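Local coordinates for RNA-dependent RNA polymerase (Toscana virus, PDB 6QW5), which probably carries, in its N-terminal region, the metal-dependent cap-snatching endonuclease that cuts host mRNA to prime viral transcription, here with manganese and a diketo acid bound, at residues A[81-86]-A[127-132]; A[91-96]-A[108-113]. All coordinates share one frame; numbering follows the deposited sequence.

Contact 1: A[81-86]-A[127-132]; sequences FTFGHL and VEFTTT. With MN (manganese (II) ion), chain C; XI7 (2-4-dioxo-4-phenylbutanoic acid), chain E.
Phe83 (chi1 -56°) and Phe129 each swing CG opposite their own carbonyl carbon, and this brings two rings from different parts of the chain together as an offset stack. The ring centroids of Phe83 and Phe129 are 4.5 Å apart and their planes differ by 6°. Because the side chains slide past each other in opposite directions, each ring also receives the other's CB over a face: Phe129 CB sits 3.6 Å from the Phe83 centroid and Phe83 CB 3.9 Å from the Phe129 centroid. Thr82 CG2 lies over the opposite face of Phe83, toward its rim, while Thr131 CG2 and Thr130 O meet its edge, the latter 3.6 Å from Phe83 CZ. Leu86 CB, 4.3 Å from Phe129 CZ, adds an aliphatic contact. Phenylalanine suits both places, being flat and apolar where the residues following helix 77-82 pack against strand 124-131 of the PDDEXK nuclease fold; Ile168 of the parallel strand 163-171 also touches Phe83. The strand alternates its sides, so the Phe129 side chain packs on Phe83 while that of Glu128 turns to the metal site. There Glu128 OE2, with CG anti to the backbone N and the chain bent at chi2 (64°), binds manganese at 2.2 Å, and the backbone oxygen of Phe129 binds it at 2.1 Å. His79 and Asp114 are further ligands, and O8 and O11 of the diketo acid chelate the same ion.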
loop_
_atom_site.group_PDB
_atom_site.type_symbol
_atom_site.label_atom_id
_atom_site.label_comp_id
_atom_site.label_asym_id
_atom_site.label_seq_id
_atom_site.Cartn_x
_atom_site.Cartn_y
_atom_site.Cartn_z
ATOM N N PHE A 81 8.665 -0.805 -1.429
ATOM C CA PHE A 81 8.909 -1.392 -2.747
ATOM C C PHE A 81 7.744 -2.266 -3.191
ATOM O O PHE A 81 7.366 -2.262 -4.371
ATOM C CB PHE A 81 10.196 -2.217 -2.762
ATOM C CG PHE A 81 10.496 -2.810 -4.115
ATOM C CD1 PHE A 81 11.172 -2.068 -5.071
ATOM C CD2 PHE A 81 10.056 -4.081 -4.452
ATOM C CE1 PHE A 81 11.435 -2.594 -6.330
ATOM C CE2 PHE A 81 10.307 -4.612 -5.708
ATOM C CZ PHE A 81 11.004 -3.867 -6.650
ATOM N N THR A 82 7.170 -3.036 -2.264
ATOM C CA THR A 82 6.087 -3.952 -2.617
ATOM C C THR A 82 4.912 -3.219 -3.254
ATOM O O THR A 82 4.353 -3.667 -4.267
ATOM C CB THR A 82 5.625 -4.698 -1.364
ATOM O OG1 THR A 82 6.682 -5.556 -0.912
ATOM C CG2 THR A 82 4.371 -5.500 -1.649
ATOM N N PHE A 83 4.500 -2.104 -2.654
ATOM C CA PHE A 83 3.332 -1.359 -3.108
ATOM C C PHE A 83 3.710 -0.076 -3.853
ATOM O O PHE A 83 2.885 0.835 -3.963
ATOM C CB PHE A 83 2.422 -1.046 -1.913
ATOM C CG PHE A 83 1.996 -2.269 -1.146
ATOM C CD1 PHE A 83 0.923 -3.034 -1.579
ATOM C CD2 PHE A 83 2.692 -2.674 -0.018
ATOM C CE1 PHE A 83 0.536 -4.179 -0.890
ATOM C CE2 PHE A 83 2.305 -3.812 0.692
ATOM C CZ PHE A 83 1.226 -4.566 0.253
ATOM N N GLY A 84 4.931 -0.001 -4.392
ATOM C CA GLY A 84 5.389 1.211 -5.048
ATOM C C GLY A 84 4.707 1.504 -6.368
ATOM O O GLY A 84 4.714 2.650 -6.810
ATOM N N HIS A 85 4.134 0.499 -7.019
ATOM C CA HIS A 85 3.372 0.764 -8.233
ATOM C C HIS A 85 1.984 1.333 -7.945
ATOM O O HIS A 85 1.320 1.812 -8.876
ATOM C CB HIS A 85 3.243 -0.513 -9.061
ATOM C CG HIS A 85 2.502 -1.618 -8.363
ATOM N ND1 HIS A 85 2.815 -2.037 -7.087
ATOM C CD2 HIS A 85 1.452 -2.375 -8.760
ATOM C CE1 HIS A 85 1.994 -3.011 -6.732
ATOM N NE2 HIS A 85 1.162 -3.239 -7.733
ATOM N N LEU A 86 1.529 1.290 -6.694
ATOM C CA LEU A 86 0.203 1.777 -6.318
ATOM C C LEU A 86 0.226 3.132 -5.647
ATOM O O LEU A 86 -0.743 3.881 -5.765
ATOM C CB LEU A 86 -0.491 0.792 -5.362
ATOM C CG LEU A 86 -0.695 -0.615 -5.917
ATOM C CD1 LEU A 86 -1.271 -1.546 -4.837
ATOM C CD2 LEU A 86 -1.585 -0.551 -7.124
ATOM N N VAL A 127 -6.471 3.925 2.672
ATOM C CA VAL A 127 -5.832 2.681 2.233
ATOM C C VAL A 127 -4.616 2.394 3.117
ATOM O O VAL A 127 -3.756 3.262 3.299
ATOM C CB VAL A 127 -5.399 2.732 0.752
ATOM C CG1 VAL A 127 -4.944 1.335 0.281
ATOM C CG2 VAL A 127 -6.516 3.268 -0.156
ATOM N N GLU A 128 -4.531 1.181 3.658
ATOM C CA GLU A 128 -3.356 0.784 4.425
ATOM C C GLU A 128 -2.778 -0.487 3.829
ATOM O O GLU A 128 -3.519 -1.422 3.522
ATOM C CB GLU A 128 -3.672 0.580 5.904
ATOM C CG GLU A 128 -2.452 0.142 6.755
ATOM C CD GLU A 128 -1.332 1.181 6.821
ATOM O OE1 GLU A 128 -1.591 2.380 6.584
ATOM O OE2 GLU A 128 -0.182 0.803 7.121
ATOM N N PHE A 129 -1.462 -0.487 3.633
ATOM C CA PHE A 129 -0.698 -1.635 3.168
ATOM C C PHE A 129 0.056 -2.269 4.330
ATOM O O PHE A 129 0.540 -1.584 5.238
ATOM C CB PHE A 129 0.328 -1.240 2.099
ATOM C CG PHE A 129 -0.221 -0.386 0.984
ATOM C CD1 PHE A 129 -1.308 -0.808 0.238
ATOM C CD2 PHE A 129 0.385 0.829 0.661
ATOM C CE1 PHE A 129 -1.800 -0.038 -0.796
ATOM C CE2 PHE A 129 -0.107 1.613 -0.370
ATOM C CZ PHE A 129 -1.199 1.175 -1.101
ATOM N N THR A 130 0.228 -3.580 4.250
ATOM C CA THR A 130 1.033 -4.259 5.247
ATOM C C THR A 130 1.565 -5.543 4.621
ATOM O O THR A 130 1.089 -5.983 3.577
ATOM C CB THR A 130 0.208 -4.517 6.525
ATOM O OG1 THR A 130 1.060 -4.965 7.582
ATOM C CG2 THR A 130 -0.879 -5.531 6.271
ATOM N N THR A 131 2.601 -6.097 5.238
ATOM C CA THR A 131 3.256 -7.316 4.778
ATOM C C THR A 131 3.429 -8.253 5.965
ATOM O O THR A 131 3.379 -7.827 7.118
ATOM C CB THR A 131 4.646 -7.029 4.161
ATOM O OG1 THR A 131 5.606 -6.836 5.215
ATOM C CG2 THR A 131 4.622 -5.778 3.308
ATOM N N THR A 132 3.640 -9.539 5.679
ATOM C CA THR A 132 3.950 -10.501 6.727
ATOM C C THR A 132 4.904 -11.544 6.168
ATOM O O THR A 132 4.813 -11.922 4.995
ATOM C CB THR A 132 2.691 -11.199 7.280
ATOM O OG1 THR A 132 3.059 -12.104 8.335
ATOM C CG2 THR A 132 1.989 -11.996 6.182
HETATM MN MN MN C . 1.480 0.231 5.800
HETATM O O8 XI7 E . 2.636 1.700 6.773
HETATM C C9 XI7 E . 3.270 1.103 7.807
HETATM C C10 XI7 E . 3.087 -0.235 8.061
HETATM O O11 XI7 E . 2.373 -0.998 7.346
HETATM O O10 XI7 E . 3.631 -0.748 9.069
HETATM C C8 XI7 E . 4.101 1.812 8.625
HETATM C C7 XI7 E . 4.428 3.264 8.549
HETATM C C1 XI7 E . 5.491 3.823 9.482
HETATM C C6 XI7 E . 6.065 2.987 10.459
HETATM C C5 XI7 E . 7.047 3.461 11.344
HETATM C C4 XI7 E . 7.473 4.792 11.270
HETATM C C3 XI7 E . 6.896 5.630 10.297
HETATM C C2 XI7 E . 5.913 5.148 9.410
HETATM O O14 XI7 E . 3.782 4.097 7.895
#

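Contact 2: A[91-96]-A[108-113]. With MN (manganese (II) ion), chain D; XI7 (2-4-dioxo-4-phenylbutanoic acid), chain E.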
loop_
_atom_site.group_PDB
_atom_site.type_symbol
_atom_site.label_atom_id
_atom_site.label_comp_id
_atom_site.label_asym_id
_atom_site.label_seq_id
_atom_site.Cartn_x
_atom_site.Cartn_y
_atom_site.Cartn_z
ATOM N N ASP A 91 1.836 7.290 3.662
ATOM C CA ASP A 91 1.612 8.059 4.884
ATOM C C ASP A 91 1.135 9.489 4.622
ATOM O O ASP A 91 1.916 10.356 4.226
ATOM C CB ASP A 91 2.872 8.044 5.744
ATOM C CG ASP A 91 3.245 6.637 6.210
ATOM O OD1 ASP A 91 2.474 5.686 5.972
ATOM O OD2 ASP A 91 4.329 6.476 6.818
ATOM N N LYS A 92 -0.163 9.732 4.848
ATOM C CA LYS A 92 -0.770 11.059 4.868
ATOM C C LYS A 92 -1.546 11.202 6.170
ATOM O O LYS A 92 -2.318 10.306 6.523
ATOM C CB LYS A 92 -1.721 11.263 3.674
ATOM C CG LYS A 92 -2.154 12.705 3.480
ATOM C CD LYS A 92 -2.611 12.981 2.057
ATOM C CE LYS A 92 -2.438 14.455 1.722
ATOM N NZ LYS A 92 -2.759 14.764 0.295
ATOM N N LYS A 93 -1.364 12.317 6.874
ATOM C CA LYS A 93 -2.027 12.511 8.161
ATOM C C LYS A 93 -3.492 12.913 7.993
ATOM O O LYS A 93 -3.841 13.684 7.092
ATOM C CB LYS A 93 -1.291 13.566 8.985
ATOM C CG LYS A 93 -0.029 13.034 9.652
ATOM C CD LYS A 93 0.756 14.141 10.339
ATOM C CE LYS A 93 2.241 13.825 10.383
ATOM N NZ LYS A 93 2.517 12.521 11.029
ATOM N N PHE A 94 -4.350 12.390 8.883
ATOM C CA PHE A 94 -5.780 12.705 8.824
ATOM C C PHE A 94 -6.036 14.201 8.838
ATOM O O PHE A 94 -6.935 14.688 8.147
ATOM C CB PHE A 94 -6.519 12.057 9.993
ATOM C CG PHE A 94 -6.816 10.602 9.785
ATOM C CD1 PHE A 94 -7.759 10.203 8.861
ATOM C CD2 PHE A 94 -6.146 9.633 10.515
ATOM C CE1 PHE A 94 -8.036 8.854 8.667
ATOM C CE2 PHE A 94 -6.416 8.288 10.328
ATOM C CZ PHE A 94 -7.357 7.900 9.407
ATOM N N VAL A 95 -5.264 14.947 9.636
ATOM C CA VAL A 95 -5.527 16.377 9.790
ATOM C C VAL A 95 -5.320 17.110 8.472
ATOM O O VAL A 95 -5.935 18.154 8.229
ATOM C CB VAL A 95 -4.649 16.968 10.913
ATOM C CG1 VAL A 95 -3.168 17.049 10.481
ATOM C CG2 VAL A 95 -5.163 18.341 11.325
ATOM N N GLU A 96 -4.483 16.567 7.588
ATOM C CA GLU A 96 -4.245 17.216 6.306
ATOM C C GLU A 96 -5.475 17.206 5.411
ATOM O O GLU A 96 -5.586 18.059 4.528
ATOM C CB GLU A 96 -3.078 16.540 5.587
ATOM C CG GLU A 96 -1.751 16.658 6.324
ATOM C CD GLU A 96 -0.654 15.873 5.627
ATOM O OE1 GLU A 96 -0.616 15.906 4.380
ATOM O OE2 GLU A 96 0.155 15.208 6.318
ATOM N N SER A 108 -5.440 11.030 17.137
ATOM C CA SER A 108 -6.056 10.508 15.917
ATOM C C SER A 108 -5.872 11.459 14.733
ATOM O O SER A 108 -5.783 11.009 13.586
ATOM C CB SER A 108 -7.541 10.207 16.169
ATOM O OG SER A 108 -8.293 11.399 16.366
ATOM N N ASP A 109 -5.787 12.767 14.988
ATOM C CA ASP A 109 -5.533 13.729 13.919
ATOM C C ASP A 109 -4.189 13.504 13.239
ATOM O O ASP A 109 -4.017 13.886 12.077
ATOM C CB ASP A 109 -5.585 15.151 14.470
ATOM C CG ASP A 109 -6.949 15.516 15.004
ATOM O OD1 ASP A 109 -7.925 15.506 14.218
ATOM O OD2 ASP A 109 -7.036 15.817 16.209
ATOM N N PHE A 110 -3.228 12.902 13.934
ATOM C CA PHE A 110 -1.873 12.771 13.420
ATOM C C PHE A 110 -1.503 11.342 13.046
ATOM O O PHE A 110 -0.352 11.096 12.665
ATOM C CB PHE A 110 -0.877 13.342 14.437
ATOM C CG PHE A 110 -1.233 14.729 14.893
ATOM C CD1 PHE A 110 -1.226 15.784 13.996
ATOM C CD2 PHE A 110 -1.633 14.969 16.198
ATOM C CE1 PHE A 110 -1.570 17.065 14.398
ATOM C CE2 PHE A 110 -1.986 16.253 16.608
ATOM C CZ PHE A 110 -1.951 17.301 15.702
ATOM N N GLN A 111 -2.443 10.403 13.138
ATOM C CA GLN A 111 -2.281 9.113 12.482
ATOM C C GLN A 111 -2.179 9.302 10.975
ATOM O O GLN A 111 -2.770 10.219 10.401
ATOM C CB GLN A 111 -3.462 8.202 12.795
ATOM C CG GLN A 111 -3.458 7.647 14.195
ATOM C CD GLN A 111 -4.458 6.536 14.337
ATOM O OE1 GLN A 111 -5.662 6.779 14.394
ATOM N NE2 GLN A 111 -3.976 5.303 14.366
ATOM N N SER A 112 -1.434 8.413 10.320
ATOM C CA SER A 112 -1.143 8.579 8.901
ATOM C C SER A 112 -1.178 7.221 8.206
ATOM O O SER A 112 -0.159 6.541 8.099
ATOM C CB SER A 112 0.213 9.259 8.683
ATOM O OG SER A 112 1.206 8.682 9.513
ATOM N N PRO A 113 -2.352 6.812 7.727
ATOM C CA PRO A 113 -2.411 5.595 6.899
ATOM C C PRO A 113 -1.656 5.823 5.597
ATOM O O PRO A 113 -1.256 6.939 5.265
ATOM C CB PRO A 113 -3.912 5.363 6.674
ATOM C CG PRO A 113 -4.588 6.647 7.079
ATOM C CD PRO A 113 -3.665 7.434 7.952
HETATM MN MN MN D . 2.654 3.686 6.262
HETATM O O8 XI7 E . 2.636 1.700 6.773
HETATM C C9 XI7 E . 3.270 1.103 7.807
HETATM C C10 XI7 E . 3.087 -0.235 8.061
HETATM O O11 XI7 E . 2.373 -0.998 7.346
HETATM O O10 XI7 E . 3.631 -0.748 9.069
HETATM C C8 XI7 E . 4.101 1.812 8.625
HETATM C C7 XI7 E . 4.428 3.264 8.549
HETATM C C1 XI7 E . 5.491 3.823 9.482
HETATM C C6 XI7 E . 6.065 2.987 10.459
HETATM C C5 XI7 E . 7.047 3.461 11.344
HETATM C C4 XI7 E . 7.473 4.792 11.270
HETATM C C3 XI7 E . 6.896 5.630 10.297
HETATM C C2 XI7 E . 5.913 5.148 9.410
HETATM O O14 XI7 E . 3.782 4.097 7.895
HETATM O O HOH W 1 0.816 3.941 7.439
HETATM O O HOH W 2 4.295 3.694 5.043
#
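Phe94 and Pro113 meet just before the metal-binding Asp114, at what appears to be the Pro-Asp element of the PDDEXK nuclease motif. With chi1 at -80°, the Phe94 side chain leaves the backbone toward the 108-113 loop. Its CB lies 3.7 Å from Asp109 O; farther out, CD2 comes within 3.4 Å of Ser108 O, and Gln111 CB lies in the ring plane at the edge. Phe94 CE2 reaches Pro113 CD at 3.7 Å, and at the tip CZ of the same ring meets Pro113 CG. The proline crosses the ring at about a right angle, its CD making an off-centre CH-pi contact. A ring fits here because Val126 and Ala153, from strand 124-131 and helix 136-157, give it further apolar surroundings.

The backbones run antiparallel and are tied by three bonds: Lys92 N to Pro113 O (3.0 Å), Phe94 N to Gln111 O (3.1 Å) and Val95 N to Asp109 O (2.9 Å). The first two approach nearly head-on, with C=O...N angles of 172° and 177°. Asp109 suits the turn because its carboxylate reaches beyond it, forming a salt bridge to Arg157 and accepting from Asp106 N. Lys92 O, by contrast, is buried without a hydrogen-bond partner; it is met by a CA-H...O contact from Ser112 CA.

At the other end, Asp91 offers a short acidic arm to the second manganese, which also binds Asp114, two waters and the diketo acid. Asp91 OD1 lies 2.0 Å from this manganese, and water 1 of its shell lies 2.9 Å from Ser112 O, where it can donate a hydrogen bond, although it has more acceptors in reach than protons.

Overall arrangement
Contact 1 is buried near the middle of the chain, whereas contact 2 lies partly buried toward the periphery, their centres about 17 Å apart. The chemistry follows the place: stacked aromatic rings join the chain beyond helix 77-82 to a sheet strand in contact 1, while in contact 2 main-chain hydrogen bonds hold residues 92-95 beside an irregular loop. They touch where Pro113 packs on Glu128 and Val127, and share the active site. Contact 1 supplies Glu128 and the Phe129 carbonyl to one manganese, contact 2 the Asp91 carboxylate to the other; Asp114, directly after 108-113, binds both, and O8 of the diketo acid bridges them. In sequence, both segments of contact 2 fall between those of contact 1.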